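PDB 7AJ0: arylsulfatase from Pseudoalteromonas sp. MB47, which is a thermostable, fucoidan-active sulfatase that probably hydrolyses sulfate esters of this polysaccharide in an exo-acting manner, and assembles as a hexamer. Local coordinates for residues Thr80-Lys85 / Val298-Gly303; Met239-Leu244 / Phe268-Asn273; Asn273-Ala278 / Met289-Ala294; Gly313-Thr318 / Ile358-Gly363. All coordinates share one frame; numbering follows the deposited sequence.

Contacts 1 and 3 both use helix 290-311, and contact 2 packs against it, while contact 4 lies beyond its far end, where the chain turns into strand 318-324. Contacts 2 and 3 are the closest pair, their centres about 9 Å apart; they share Asn-273, and Lys-270 of contact 2 packs on Ala-294 of contact 3. Ile-301 joins contact 1 to Phe-268 of contact 2, and Ile-83 joins it to Ile-358 of contact 4. Contacts 3 and 4 are farthest apart, about 29 Å between centres. The calcium ion, bound by Asp-60, Asp-61, Cys-102, Asp-325 and Asn-326, lies about 10 Å from the Phe-268 side chain and about 11 Å from that of Asn-275.

Contact 1 (Thr80-Lys85 / Val298-Gly303); sequences TPNIDK and VDDITG
Asp-299 reaches from helix 290-311 to the beginning of helix 81-88 and presents its carboxylate to the backbone N-H groups of Asn-82 and Ile-83. The first torsion of Asp-299 (chi1 179°) swings CG away from its own N and out toward helix 81-88. The firmer bond runs from Ile-83 N to OD1 at 2.7 Å, the donor lying nearly on the line of the C-O bond. A weak one joins Asn-82 N to Asp-299 OD2 at 3.2 Å. Aspartate suits this place because its short acid group can serve two successive amides of a first helical turn, whose positive end would be expected to favour the negative charge.

Asn-82 adds its side chain to the same grip. Its amide plane is turned 26° from that of the carboxylate, and ND2 bridges Asp-299 OD2 and the backbone O of Asp-299, each at 3.1 Å and each a weak bond. Beyond this amide lies Gly-303, whose CA is 3.7 Å from Asn-82 CG; lacking a side chain, glycine leaves room for the group to lie there. CD of Pro-81 also packs against OD2 of Asp-299, 3.1 Å away. CG1 of Ile-83 is 4.2 Å from CG2 of Thr-302, and both of these side chains also rest on Phe-322 of strand 318-324.

The axes of the short helical pieces 81-85 and 298-303 make an angle of 52°. The two helices pack on the same strand of the central sheet and form part of a helical layer of the alpha/beta fold shared by sulfatases and alkaline phosphatases.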
loop_
_atom_site.group_PDB
_atom_site.type_symbol
_atom_site.label_atom_id
_atom_site.label_comp_id
_atom_site.label_asym_id
_atom_site.label_seq_id
_atom_site.Cartn_x
_atom_site.Cartn_y
_atom_site.Cartn_z
ATOM N N THR A 80 -34.986 -4.695 -13.342
ATOM C CA THR A 80 -35.326 -3.682 -14.342
ATOM C C THR A 80 -35.969 -4.377 -15.538
ATOM O O THR A 80 -35.355 -4.514 -16.602
ATOM C CB THR A 80 -34.090 -2.884 -14.766
ATOM O OG1 THR A 80 -33.160 -3.743 -15.439
ATOM C CG2 THR A 80 -33.410 -2.257 -13.552
ATOM N N PRO A 81 -37.220 -4.826 -15.394
ATOM C CA PRO A 81 -37.830 -5.612 -16.483
ATOM C C PRO A 81 -38.074 -4.824 -17.760
ATOM O O PRO A 81 -37.871 -5.368 -18.853
ATOM C CB PRO A 81 -39.146 -6.111 -15.862
ATOM C CG PRO A 81 -39.430 -5.160 -14.746
ATOM C CD PRO A 81 -38.084 -4.762 -14.202
ATOM N N ASN A 82 -38.517 -3.567 -17.666
ATOM C CA ASN A 82 -38.806 -2.809 -18.880
ATOM C C ASN A 82 -37.532 -2.489 -19.650
ATOM O O ASN A 82 -37.500 -2.590 -20.882
ATOM C CB ASN A 82 -39.551 -1.519 -18.544
ATOM C CG ASN A 82 -40.937 -1.775 -18.012
ATOM O OD1 ASN A 82 -41.795 -2.303 -18.716
ATOM N ND2 ASN A 82 -41.168 -1.398 -16.763
ATOM N N ILE A 83 -36.474 -2.086 -18.944
ATOM C CA ILE A 83 -35.205 -1.819 -19.611
ATOM C C ILE A 83 -34.654 -3.099 -20.225
ATOM O O ILE A 83 -34.072 -3.082 -21.318
ATOM C CB ILE A 83 -34.209 -1.185 -18.623
ATOM C CG1 ILE A 83 -34.683 0.218 -18.233
ATOM C CG2 ILE A 83 -32.817 -1.143 -19.230
ATOM C CD1 ILE A 83 -34.084 0.735 -16.940
ATOM N N ASP A 84 -34.828 -4.229 -19.537
ATOM C CA ASP A 84 -34.407 -5.504 -20.106
ATOM C C ASP A 84 -35.149 -5.790 -21.404
ATOM O O ASP A 84 -34.565 -6.306 -22.365
ATOM C CB ASP A 84 -34.639 -6.634 -19.099
ATOM C CG ASP A 84 -33.724 -6.537 -17.887
ATOM O OD1 ASP A 84 -32.894 -5.603 -17.837
ATOM O OD2 ASP A 84 -33.837 -7.393 -16.983
ATOM N N LYS A 85 -36.439 -5.448 -21.456
ATOM C CA LYS A 85 -37.241 -5.754 -22.634
ATOM C C LYS A 85 -36.845 -4.877 -23.816
ATOM O O LYS A 85 -36.848 -5.337 -24.963
ATOM C CB LYS A 85 -38.723 -5.597 -22.298
ATOM C CG LYS A 85 -39.666 -6.200 -23.322
ATOM C CD LYS A 85 -41.088 -6.282 -22.782
ATOM C CE LYS A 85 -42.074 -6.727 -23.857
ATOM N NZ LYS A 85 -41.789 -8.098 -24.374
ATOM N N VAL A 298 -37.118 4.416 -12.145
ATOM C CA VAL A 298 -36.651 4.732 -13.492
ATOM C C VAL A 298 -37.143 3.690 -14.488
ATOM O O VAL A 298 -37.519 4.018 -15.619
ATOM C CB VAL A 298 -35.114 4.844 -13.513
ATOM C CG1 VAL A 298 -34.597 4.801 -14.943
ATOM C CG2 VAL A 298 -34.668 6.119 -12.815
ATOM N N ASP A 299 -37.140 2.419 -14.087
ATOM C CA ASP A 299 -37.573 1.363 -14.994
ATOM C C ASP A 299 -39.068 1.449 -15.271
ATOM O O ASP A 299 -39.514 1.178 -16.393
ATOM C CB ASP A 299 -37.215 -0.006 -14.414
ATOM C CG ASP A 299 -37.659 -1.150 -15.307
ATOM O OD1 ASP A 299 -37.024 -1.355 -16.363
ATOM O OD2 ASP A 299 -38.645 -1.837 -14.956
ATOM N N ASP A 300 -39.862 1.817 -14.262
ATOM C CA ASP A 300 -41.299 1.959 -14.473
ATOM C C ASP A 300 -41.605 3.133 -15.395
ATOM O O ASP A 300 -42.460 3.027 -16.280
ATOM C CB ASP A 300 -42.017 2.134 -13.135
ATOM C CG ASP A 300 -42.203 0.822 -12.395
ATOM O OD1 ASP A 300 -41.831 -0.237 -12.944
ATOM O OD2 ASP A 300 -42.727 0.850 -11.262
ATOM N N ILE A 301 -40.921 4.261 -15.199
ATOM C CA ILE A 301 -41.136 5.414 -16.067
ATOM C C ILE A 301 -40.748 5.074 -17.500
ATOM O O ILE A 301 -41.445 5.447 -18.452
ATOM C CB ILE A 301 -40.362 6.634 -15.533
ATOM C CG1 ILE A 301 -41.003 7.120 -14.229
ATOM C CG2 ILE A 301 -40.332 7.748 -16.566
ATOM C CD1 ILE A 301 -40.133 8.067 -13.421
ATOM N N THR A 302 -39.639 4.350 -17.673
ATOM C CA THR A 302 -39.251 3.886 -19.001
ATOM C C THR A 302 -40.379 3.102 -19.661
ATOM O O THR A 302 -40.715 3.333 -20.828
ATOM C CB THR A 302 -37.988 3.025 -18.903
ATOM O OG1 THR A 302 -36.893 3.826 -18.441
ATOM C CG2 THR A 302 -37.645 2.412 -20.258
ATOM N N GLY A 303 -40.978 2.165 -18.924
ATOM C CA GLY A 303 -42.077 1.399 -19.477
ATOM C C GLY A 303 -43.302 2.237 -19.778
ATOM O O GLY A 303 -44.015 1.969 -20.751
#

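Contact 2 (Met239-Leu244 / Phe268-Asn273)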
loop_
_atom_site.group_PDB
_atom_site.type_symbol
_atom_site.label_atom_id
_atom_site.label_comp_id
_atom_site.label_asym_id
_atom_site.label_seq_id
_atom_site.Cartn_x
_atom_site.Cartn_y
_atom_site.Cartn_z
ATOM N N MET A 239 -41.144 13.663 -5.697
ATOM C CA MET A 239 -41.991 13.548 -6.876
ATOM C C MET A 239 -41.308 14.038 -8.144
ATOM O O MET A 239 -41.948 14.073 -9.202
ATOM C CB MET A 239 -43.284 14.347 -6.665
ATOM C CG MET A 239 -44.071 13.946 -5.433
ATOM S SD MET A 239 -44.647 12.238 -5.496
ATOM C CE MET A 239 -45.616 12.250 -7.004
ATOM N N ILE A 240 -40.025 14.395 -8.068
ATOM C CA ILE A 240 -39.374 15.108 -9.165
ATOM C C ILE A 240 -39.462 14.313 -10.462
ATOM O O ILE A 240 -39.779 14.868 -11.521
ATOM C CB ILE A 240 -37.919 15.435 -8.780
ATOM C CG1 ILE A 240 -37.321 16.467 -9.736
ATOM C CG2 ILE A 240 -37.056 14.174 -8.766
ATOM C CD1 ILE A 240 -35.980 17.003 -9.274
ATOM N N ASP A 241 -39.198 13.007 -10.409
ATOM C CA ASP A 241 -39.209 12.203 -11.626
ATOM C C ASP A 241 -40.614 11.813 -12.065
ATOM O O ASP A 241 -40.803 11.443 -13.229
ATOM C CB ASP A 241 -38.350 10.951 -11.435
ATOM C CG ASP A 241 -36.899 11.180 -11.823
ATOM O OD1 ASP A 241 -36.644 11.470 -13.012
ATOM O OD2 ASP A 241 -36.016 11.093 -10.941
ATOM N N GLN A 242 -41.600 11.884 -11.166
ATOM C CA GLN A 242 -42.988 11.730 -11.586
ATOM C C GLN A 242 -43.467 12.968 -12.332
ATOM O O GLN A 242 -44.231 12.866 -13.300
ATOM C CB GLN A 242 -43.880 11.463 -10.374
ATOM C CG GLN A 242 -43.524 10.206 -9.598
ATOM C CD GLN A 242 -43.682 8.943 -10.421
ATOM O OE1 GLN A 242 -44.765 8.649 -10.929
ATOM N NE2 GLN A 242 -42.595 8.189 -10.561
ATOM N N VAL A 243 -43.025 14.149 -11.895
ATOM C CA VAL A 243 -43.396 15.385 -12.574
ATOM C C VAL A 243 -42.758 15.446 -13.954
ATOM O O VAL A 243 -43.399 15.855 -14.931
ATOM C CB VAL A 243 -43.000 16.600 -11.715
ATOM C CG1 VAL A 243 -43.206 17.891 -12.488
ATOM C CG2 VAL A 243 -43.796 16.605 -10.424
ATOM N N LEU A 244 -41.489 15.048 -14.060
ATOM C CA LEU A 244 -40.833 15.018 -15.363
ATOM C C LEU A 244 -41.525 14.035 -16.295
ATOM O O LEU A 244 -41.734 14.326 -17.478
ATOM C CB LEU A 244 -39.360 14.651 -15.200
ATOM C CG LEU A 244 -38.507 15.628 -14.391
ATOM C CD1 LEU A 244 -37.130 15.038 -14.127
ATOM C CD2 LEU A 244 -38.385 16.958 -15.110
ATOM N N PHE A 268 -33.554 11.864 -16.736
ATOM C CA PHE A 268 -33.902 11.552 -15.359
ATOM C C PHE A 268 -33.012 12.326 -14.394
ATOM O O PHE A 268 -31.827 12.551 -14.657
ATOM C CB PHE A 268 -33.736 10.056 -15.071
ATOM C CG PHE A 268 -34.672 9.169 -15.832
ATOM C CD1 PHE A 268 -35.921 8.864 -15.325
ATOM C CD2 PHE A 268 -34.289 8.612 -17.039
ATOM C CE1 PHE A 268 -36.779 8.037 -16.016
ATOM C CE2 PHE A 268 -35.144 7.783 -17.734
ATOM C CZ PHE A 268 -36.389 7.494 -17.220
ATOM N N SER A 269 -33.589 12.726 -13.260
ATOM C CA SER A 269 -32.763 13.188 -12.151
ATOM C C SER A 269 -32.067 12.012 -11.475
ATOM O O SER A 269 -30.910 12.122 -11.055
ATOM C CB SER A 269 -33.605 13.954 -11.137
ATOM O OG SER A 269 -32.831 14.281 -9.994
ATOM N N LYS A 270 -32.756 10.884 -11.357
ATOM C CA LYS A 270 -32.142 9.681 -10.809
ATOM C C LYS A 270 -31.071 9.162 -11.763
ATOM O O LYS A 270 -31.148 9.372 -12.976
ATOM C CB LYS A 270 -33.208 8.618 -10.561
ATOM C CG LYS A 270 -34.132 8.949 -9.405
ATOM C CD LYS A 270 -35.470 8.239 -9.533
ATOM C CE LYS A 270 -36.373 8.560 -8.348
ATOM N NZ LYS A 270 -36.609 10.025 -8.188
ATOM N N ILE A 271 -30.057 8.474 -11.217
ATOM C CA ILE A 271 -29.949 8.123 -9.811
ATOM C C ILE A 271 -28.877 8.956 -9.104
ATOM O O ILE A 271 -28.100 8.441 -8.299
ATOM C CB ILE A 271 -29.622 6.615 -9.642
ATOM C CG1 ILE A 271 -28.335 6.257 -10.395
ATOM C CG2 ILE A 271 -30.773 5.759 -10.145
ATOM C CD1 ILE A 271 -27.832 4.864 -10.103
ATOM N N HIS A 272 -28.832 10.246 -9.419
ATOM C CA HIS A 272 -27.913 11.147 -8.740
ATOM C C HIS A 272 -28.289 11.270 -7.267
ATOM O O HIS A 272 -29.466 11.233 -6.898
ATOM C CB HIS A 272 -27.936 12.526 -9.399
ATOM C CG HIS A 272 -26.664 13.298 -9.239
ATOM N ND1 HIS A 272 -26.251 13.818 -8.030
ATOM C CD2 HIS A 272 -25.716 13.646 -10.141
ATOM C CE1 HIS A 272 -25.103 14.450 -8.195
ATOM N NE2 HIS A 272 -24.756 14.359 -9.466
ATOM N N ASN A 273 -27.276 11.413 -6.418
ATOM C CA ASN A 273 -27.528 11.646 -5.000
ATOM C C ASN A 273 -28.034 13.070 -4.791
ATOM O O ASN A 273 -27.724 13.975 -5.568
ATOM C CB ASN A 273 -26.255 11.416 -4.187
ATOM C CG ASN A 273 -25.322 12.613 -4.212
ATOM O OD1 ASN A 273 -24.723 12.928 -5.240
ATOM N ND2 ASN A 273 -25.188 13.281 -3.073
HETATM O O HOH W 1 -39.580 10.930 -8.201
#
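Asp-241 and Lys-270 form the tight part of this contact, a salt bridge of 3.0 Å between OD2 of the acid and NZ of the lysine. The lysine chain curls past OD2: its backbone N gives this oxygen a second bond, 3.3 Å long, on the syn lone pair, while NZ comes in on the anti lone pair. A bend at the last torsion (chi4 57°) turns the ammonium back to the oxygen. OD1 takes a weak bond from Ser-269 N and meets CD1 of Phe-268 at the ring edge, 3.6 Å away. Aspartate suits a place where a loop offers both backbone N-H groups and a buried positive charge.

The packing is looser elsewhere. CG2 of Ile-240 stands 4.2 Å from CB of Ser-269, whose hydroxyl instead bonds Gln-183. A water fills the side near the helix start, accepting from Asp-241 N and, at 3.1 Å, from Lys-270 NZ.

The loop follows strand 262-267, and Lys-270 and Ile-271 make backbone bonds with the calcium ligand Asp-60. It thus lies between helix 240-258, which carries Asp-241, and helix 290-311, on which Phe-268 and Lys-270 rest; Leu-244 touches Tyr-177 of strand 175-177.

Contact 3 (Asn273-Ala278 / Met289-Ala294)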
loop_
_atom_site.group_PDB
_atom_site.type_symbol
_atom_site.label_atom_id
_atom_site.label_comp_id
_atom_site.label_asym_id
_atom_site.label_seq_id
_atom_site.Cartn_x
_atom_site.Cartn_y
_atom_site.Cartn_z
ATOM N N ASN A 273 -27.276 11.413 -6.418
ATOM C CA ASN A 273 -27.528 11.646 -5.000
ATOM C C ASN A 273 -28.034 13.070 -4.791
ATOM O O ASN A 273 -27.724 13.975 -5.568
ATOM C CB ASN A 273 -26.255 11.416 -4.187
ATOM C CG ASN A 273 -25.322 12.613 -4.212
ATOM O OD1 ASN A 273 -24.723 12.928 -5.240
ATOM N ND2 ASN A 273 -25.188 13.281 -3.073
ATOM N N ASP A 274 -28.832 13.273 -3.740
ATOM C CA ASP A 274 -29.315 12.230 -2.841
ATOM C C ASP A 274 -30.639 11.691 -3.373
ATOM O O ASP A 274 -31.562 12.460 -3.641
ATOM C CB ASP A 274 -29.483 12.793 -1.429
ATOM C CG ASP A 274 -28.211 13.436 -0.910
ATOM O OD1 ASP A 274 -27.179 12.734 -0.841
ATOM O OD2 ASP A 274 -28.236 14.646 -0.595
ATOM N N ASN A 275 -30.728 10.372 -3.526
ATOM C CA ASN A 275 -31.892 9.760 -4.150
ATOM C C ASN A 275 -33.079 9.750 -3.197
ATOM O O ASN A 275 -32.974 9.279 -2.061
ATOM C CB ASN A 275 -31.574 8.334 -4.598
ATOM C CG ASN A 275 -30.868 8.293 -5.928
ATOM O OD1 ASN A 275 -31.480 8.514 -6.973
ATOM N ND2 ASN A 275 -29.571 8.011 -5.903
ATOM N N TYR A 276 -34.213 10.264 -3.672
ATOM C CA TYR A 276 -35.469 10.264 -2.923
ATOM C C TYR A 276 -36.582 9.822 -3.862
ATOM O O TYR A 276 -37.216 10.650 -4.530
ATOM C CB TYR A 276 -35.748 11.635 -2.316
ATOM C CG TYR A 276 -34.975 11.869 -1.044
ATOM C CD1 TYR A 276 -35.488 11.471 0.180
ATOM C CD2 TYR A 276 -33.723 12.467 -1.069
ATOM C CE1 TYR A 276 -34.784 11.671 1.346
ATOM C CE2 TYR A 276 -33.009 12.670 0.093
ATOM C CZ TYR A 276 -33.544 12.270 1.298
ATOM O OH TYR A 276 -32.838 12.470 2.460
ATOM N N PRO A 277 -36.840 8.518 -3.947
ATOM C CA PRO A 277 -37.909 8.035 -4.825
ATOM C C PRO A 277 -39.281 8.468 -4.332
ATOM O O PRO A 277 -39.461 8.894 -3.190
ATOM C CB PRO A 277 -37.764 6.507 -4.771
ATOM C CG PRO A 277 -36.393 6.258 -4.233
ATOM C CD PRO A 277 -36.097 7.409 -3.319
ATOM N N ALA A 278 -40.261 8.348 -5.222
ATOM C CA ALA A 278 -41.632 8.648 -4.841
ATOM C C ALA A 278 -42.075 7.698 -3.729
ATOM O O ALA A 278 -41.601 6.560 -3.650
ATOM C CB ALA A 278 -42.561 8.522 -6.044
ATOM N N MET A 289 -33.263 -0.061 -0.547
ATOM C CA MET A 289 -32.373 1.070 -0.341
ATOM C C MET A 289 -32.743 2.175 -1.318
ATOM O O MET A 289 -33.209 1.894 -2.426
ATOM C CB MET A 289 -30.906 0.670 -0.537
ATOM C CG MET A 289 -30.349 -0.184 0.591
ATOM S SD MET A 289 -30.056 0.745 2.110
ATOM C CE MET A 289 -28.578 1.667 1.687
ATOM N N PRO A 290 -32.555 3.440 -0.930
ATOM C CA PRO A 290 -33.007 4.540 -1.800
ATOM C C PRO A 290 -32.537 4.444 -3.242
ATOM O O PRO A 290 -33.340 4.662 -4.156
ATOM C CB PRO A 290 -32.437 5.784 -1.097
ATOM C CG PRO A 290 -32.393 5.399 0.339
ATOM C CD PRO A 290 -32.035 3.931 0.361
ATOM N N VAL A 291 -31.265 4.117 -3.481
ATOM C CA VAL A 291 -30.757 4.138 -4.849
ATOM C C VAL A 291 -31.324 2.983 -5.664
ATOM O O VAL A 291 -31.468 3.091 -6.889
ATOM C CB VAL A 291 -29.216 4.117 -4.846
ATOM C CG1 VAL A 291 -28.702 2.747 -4.443
ATOM C CG2 VAL A 291 -28.679 4.518 -6.210
ATOM N N ARG A 292 -31.648 1.861 -5.020
ATOM C CA ARG A 292 -32.252 0.747 -5.743
ATOM C C ARG A 292 -33.743 0.978 -5.966
ATOM O O ARG A 292 -34.272 0.657 -7.037
ATOM C CB ARG A 292 -32.028 -0.561 -4.988
ATOM C CG ARG A 292 -30.569 -0.928 -4.783
ATOM C CD ARG A 292 -29.862 -1.303 -6.085
ATOM N NE ARG A 292 -28.500 -1.765 -5.817
ATOM C CZ ARG A 292 -27.396 -1.044 -6.010
ATOM N NH1 ARG A 292 -27.461 0.188 -6.501
ATOM N NH2 ARG A 292 -26.215 -1.569 -5.721
ATOM N N ASP A 293 -34.435 1.518 -4.958
ATOM C CA ASP A 293 -35.817 1.939 -5.159
ATOM C C ASP A 293 -35.913 2.932 -6.311
ATOM O O ASP A 293 -36.863 2.891 -7.102
ATOM C CB ASP A 293 -36.372 2.562 -3.879
ATOM C CG ASP A 293 -36.552 1.552 -2.763
ATOM O OD1 ASP A 293 -36.409 0.337 -3.019
ATOM O OD2 ASP A 293 -36.841 1.978 -1.623
ATOM N N ALA A 294 -34.936 3.838 -6.415
ATOM C CA ALA A 294 -34.918 4.789 -7.519
ATOM C C ALA A 294 -34.732 4.084 -8.853
ATOM O O ALA A 294 -35.278 4.522 -9.871
ATOM C CB ALA A 294 -33.807 5.819 -7.310
#
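Pro-277 and Asn-275 lay the loop against the first turn of helix 290-311, and no hydrogen bond joins the two segments. Aliphatic packing of the proline ring comes first: the CG corner of Pro-277 settles among helix atoms, 3.4 Å from the O of Pro-290, 3.7 Å from CB of Asp-293 and 4.0 Å from CB of Ala-294. A compact ring suits this spot beside a helix backbone, and the small methyl of Ala-294 lets the loop come close.

In the second group polar amide atoms lie against methyl groups, again without a hydrogen bond. A chi1 of -82° sets the Asn-275 amide beside its own backbone N: OD1 lies 3.6 Å from CB of Ala-294, while ND2 lies 3.6 Å from CG2 of Val-291. ND2 finds its bonds elsewhere, with Asp-335 OD1 and the O of Ile-271. Asparagine thus serves as packing surface and polar link. Asp-293 likewise sends its carboxylate to Ser-285 OG and Gly-283 N while its CB faces the proline.

Contacts with other subunits form a third group. Arg-193 of a second subunit donates to the O of Asn-275 and makes a cation-pi contact with Tyr-276, and Asn-471 of a third subunit accepts from Arg-292.

Pro-290, whose CB lies 3.7 Å from the O of Asn-275, suits the first helical position, where the backbone N needs no proton to give. The arrangement belongs to the beta-alpha-beta crossover that leads from strand 262-267 through helix 290-311 to strand 318-324, here at a meeting of subunits in the hexamer.

Contact 4 (Gly313-Thr318 / Ile358-Gly363); sequences GQLENT and IAYWKG
The turn carrying Leu-315 and Glu-316, between helix 290-311 and strand 318-324, meets Trp-361 and Lys-362 near the C-terminal end of strand 354-360, at one end of the central sheet. The direct hydrogen bond runs from Trp-361 NE1 to the O of Glu-316 at 3.0 Å. Trp-361 holds CG anti to its backbone N (chi1 -162°), which carries the indole out to the turn carbonyls. The bond is bent, with 141° at the hydrogen, its donor well above the carbonyl plane. The O of Thr-318 lies over a face of the same indole, 3.4 Å from CD1. Leu-315 brings CD2 to the rim of the Tyr-360 ring, 4.0 Å from CE2.

Glu-316 and Lys-362 run side by side, and their salt bridge is long, OE2 to NZ 3.6 Å. A CA-H...O contact, Glu-316 CA to Lys-362 O at 3.5 Å, accompanies the close approach of the backbones. One water links Leu-315 O to Lys-362 N, and another donates to the O atoms of Glu-316 and Lys-362.

Tryptophan suits this place by offering a broad apolar ring with one N-H. Across this contact the turn carbonyls are served by an indole N-H and by waters, while the stretched ion pair probably adds less.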
loop_
_atom_site.group_PDB
_atom_site.type_symbol
_atom_site.label_atom_id
_atom_site.label_comp_id
_atom_site.label_asym_id
_atom_site.label_seq_id
_atom_site.Cartn_x
_atom_site.Cartn_y
_atom_site.Cartn_z
ATOM N N GLY A 313 -49.484 4.811 -31.463
ATOM C CA GLY A 313 -49.109 4.273 -32.754
ATOM C C GLY A 313 -47.835 4.844 -33.330
ATOM O O GLY A 313 -47.702 4.929 -34.555
ATOM N N GLN A 314 -46.882 5.226 -32.476
ATOM C CA GLN A 314 -45.647 5.857 -32.923
ATOM C C GLN A 314 -44.400 5.030 -32.629
ATOM O O GLN A 314 -43.285 5.544 -32.780
ATOM C CB GLN A 314 -45.500 7.241 -32.276
ATOM C CG GLN A 314 -46.487 8.272 -32.783
ATOM C CD GLN A 314 -46.229 8.661 -34.226
ATOM O OE1 GLN A 314 -45.097 8.958 -34.612
ATOM N NE2 GLN A 314 -47.283 8.658 -35.034
ATOM N N LEU A 315 -44.545 3.769 -32.216
ATOM C CA LEU A 315 -43.361 2.973 -31.908
ATOM C C LEU A 315 -42.569 2.651 -33.171
ATOM O O LEU A 315 -41.333 2.642 -33.152
ATOM C CB LEU A 315 -43.748 1.684 -31.189
ATOM C CG LEU A 315 -43.616 1.653 -29.666
ATOM C CD1 LEU A 315 -43.860 0.234 -29.158
ATOM C CD2 LEU A 315 -42.261 2.159 -29.191
ATOM N N GLU A 316 -43.262 2.383 -34.280
ATOM C CA GLU A 316 -42.569 2.036 -35.514
ATOM C C GLU A 316 -41.772 3.202 -36.080
ATOM O O GLU A 316 -40.880 2.983 -36.906
ATOM C CB GLU A 316 -43.570 1.545 -36.564
ATOM C CG GLU A 316 -44.102 0.141 -36.312
ATOM C CD GLU A 316 -45.185 0.096 -35.246
ATOM O OE1 GLU A 316 -45.780 1.155 -34.948
ATOM O OE2 GLU A 316 -45.443 -1.005 -34.713
ATOM N N ASN A 317 -42.072 4.429 -35.659
ATOM C CA ASN A 317 -41.431 5.620 -36.204
ATOM C C ASN A 317 -40.603 6.350 -35.155
ATOM O O ASN A 317 -40.300 7.536 -35.322
ATOM C CB ASN A 317 -42.488 6.557 -36.793
ATOM C CG ASN A 317 -41.910 7.530 -37.797
ATOM O OD1 ASN A 317 -40.993 7.196 -38.551
ATOM N ND2 ASN A 317 -42.443 8.746 -37.815
ATOM N N THR A 318 -40.226 5.666 -34.077
ATOM C CA THR A 318 -39.513 6.288 -32.971
ATOM C C THR A 318 -38.280 5.464 -32.637
ATOM O O THR A 318 -38.393 4.289 -32.273
ATOM C CB THR A 318 -40.412 6.420 -31.736
ATOM O OG1 THR A 318 -41.582 7.176 -32.068
ATOM C CG2 THR A 318 -39.664 7.112 -30.607
ATOM N N ILE A 358 -28.612 1.188 -25.083
ATOM C CA ILE A 358 -29.606 0.332 -25.717
ATOM C C ILE A 358 -30.286 1.122 -26.823
ATOM O O ILE A 358 -30.706 2.264 -26.609
ATOM C CB ILE A 358 -30.653 -0.180 -24.708
ATOM C CG1 ILE A 358 -29.976 -0.973 -23.593
ATOM C CG2 ILE A 358 -31.700 -1.034 -25.417
ATOM C CD1 ILE A 358 -30.832 -1.120 -22.353
ATOM N N ALA A 359 -30.394 0.513 -28.000
ATOM C CA ALA A 359 -31.104 1.092 -29.133
ATOM C C ALA A 359 -32.285 0.190 -29.460
ATOM O O ALA A 359 -32.103 -1.004 -29.719
ATOM C CB ALA A 359 -30.182 1.244 -30.343
ATOM N N TYR A 360 -33.490 0.757 -29.434
ATOM C CA TYR A 360 -34.717 0.033 -29.744
ATOM C C TYR A 360 -35.479 0.794 -30.817
ATOM O O TYR A 360 -35.696 2.004 -30.688
ATOM C CB TYR A 360 -35.587 -0.141 -28.494
ATOM C CG TYR A 360 -36.934 -0.769 -28.765
ATOM C CD1 TYR A 360 -37.086 -2.149 -28.793
ATOM C CD2 TYR A 360 -38.057 0.018 -28.990
ATOM C CE1 TYR A 360 -38.314 -2.727 -29.041
ATOM C CE2 TYR A 360 -39.290 -0.550 -29.240
ATOM C CZ TYR A 360 -39.413 -1.923 -29.265
ATOM O OH TYR A 360 -40.638 -2.498 -29.512
ATOM N N TRP A 361 -35.882 0.089 -31.875
ATOM C CA TRP A 361 -36.656 0.703 -32.956
ATOM C C TRP A 361 -37.523 -0.392 -33.571
ATOM O O TRP A 361 -37.035 -1.206 -34.361
ATOM C CB TRP A 361 -35.745 1.355 -33.987
ATOM C CG TRP A 361 -36.441 2.364 -34.872
ATOM C CD1 TRP A 361 -37.785 2.492 -35.072
ATOM C CD2 TRP A 361 -35.818 3.379 -35.669
ATOM N NE1 TRP A 361 -38.039 3.521 -35.946
ATOM C CE2 TRP A 361 -36.849 4.085 -36.325
ATOM C CE3 TRP A 361 -34.492 3.762 -35.893
ATOM C CZ2 TRP A 361 -36.593 5.149 -37.189
ATOM C CZ3 TRP A 361 -34.240 4.820 -36.749
ATOM C CH2 TRP A 361 -35.285 5.501 -37.388
ATOM N N LYS A 362 -38.804 -0.400 -33.203
ATOM C CA LYS A 362 -39.750 -1.425 -33.628
ATOM C C LYS A 362 -39.815 -1.548 -35.144
ATOM O O LYS A 362 -40.266 -0.626 -35.828
ATOM C CB LYS A 362 -41.137 -1.100 -33.057
ATOM C CG LYS A 362 -42.271 -2.007 -33.509
ATOM C CD LYS A 362 -42.278 -3.329 -32.770
ATOM C CE LYS A 362 -43.696 -3.886 -32.669
ATOM N NZ LYS A 362 -44.568 -3.022 -31.820
ATOM N N GLY A 363 -39.375 -2.692 -35.672
ATOM C CA GLY A 363 -39.420 -2.952 -37.093
ATOM C C GLY A 363 -38.218 -2.472 -37.877
ATOM O O GLY A 363 -38.108 -2.795 -39.069
HETATM O O HOH W 2 -39.436 1.687 -31.365
HETATM O O HOH W 3 -40.481 0.413 -38.171
#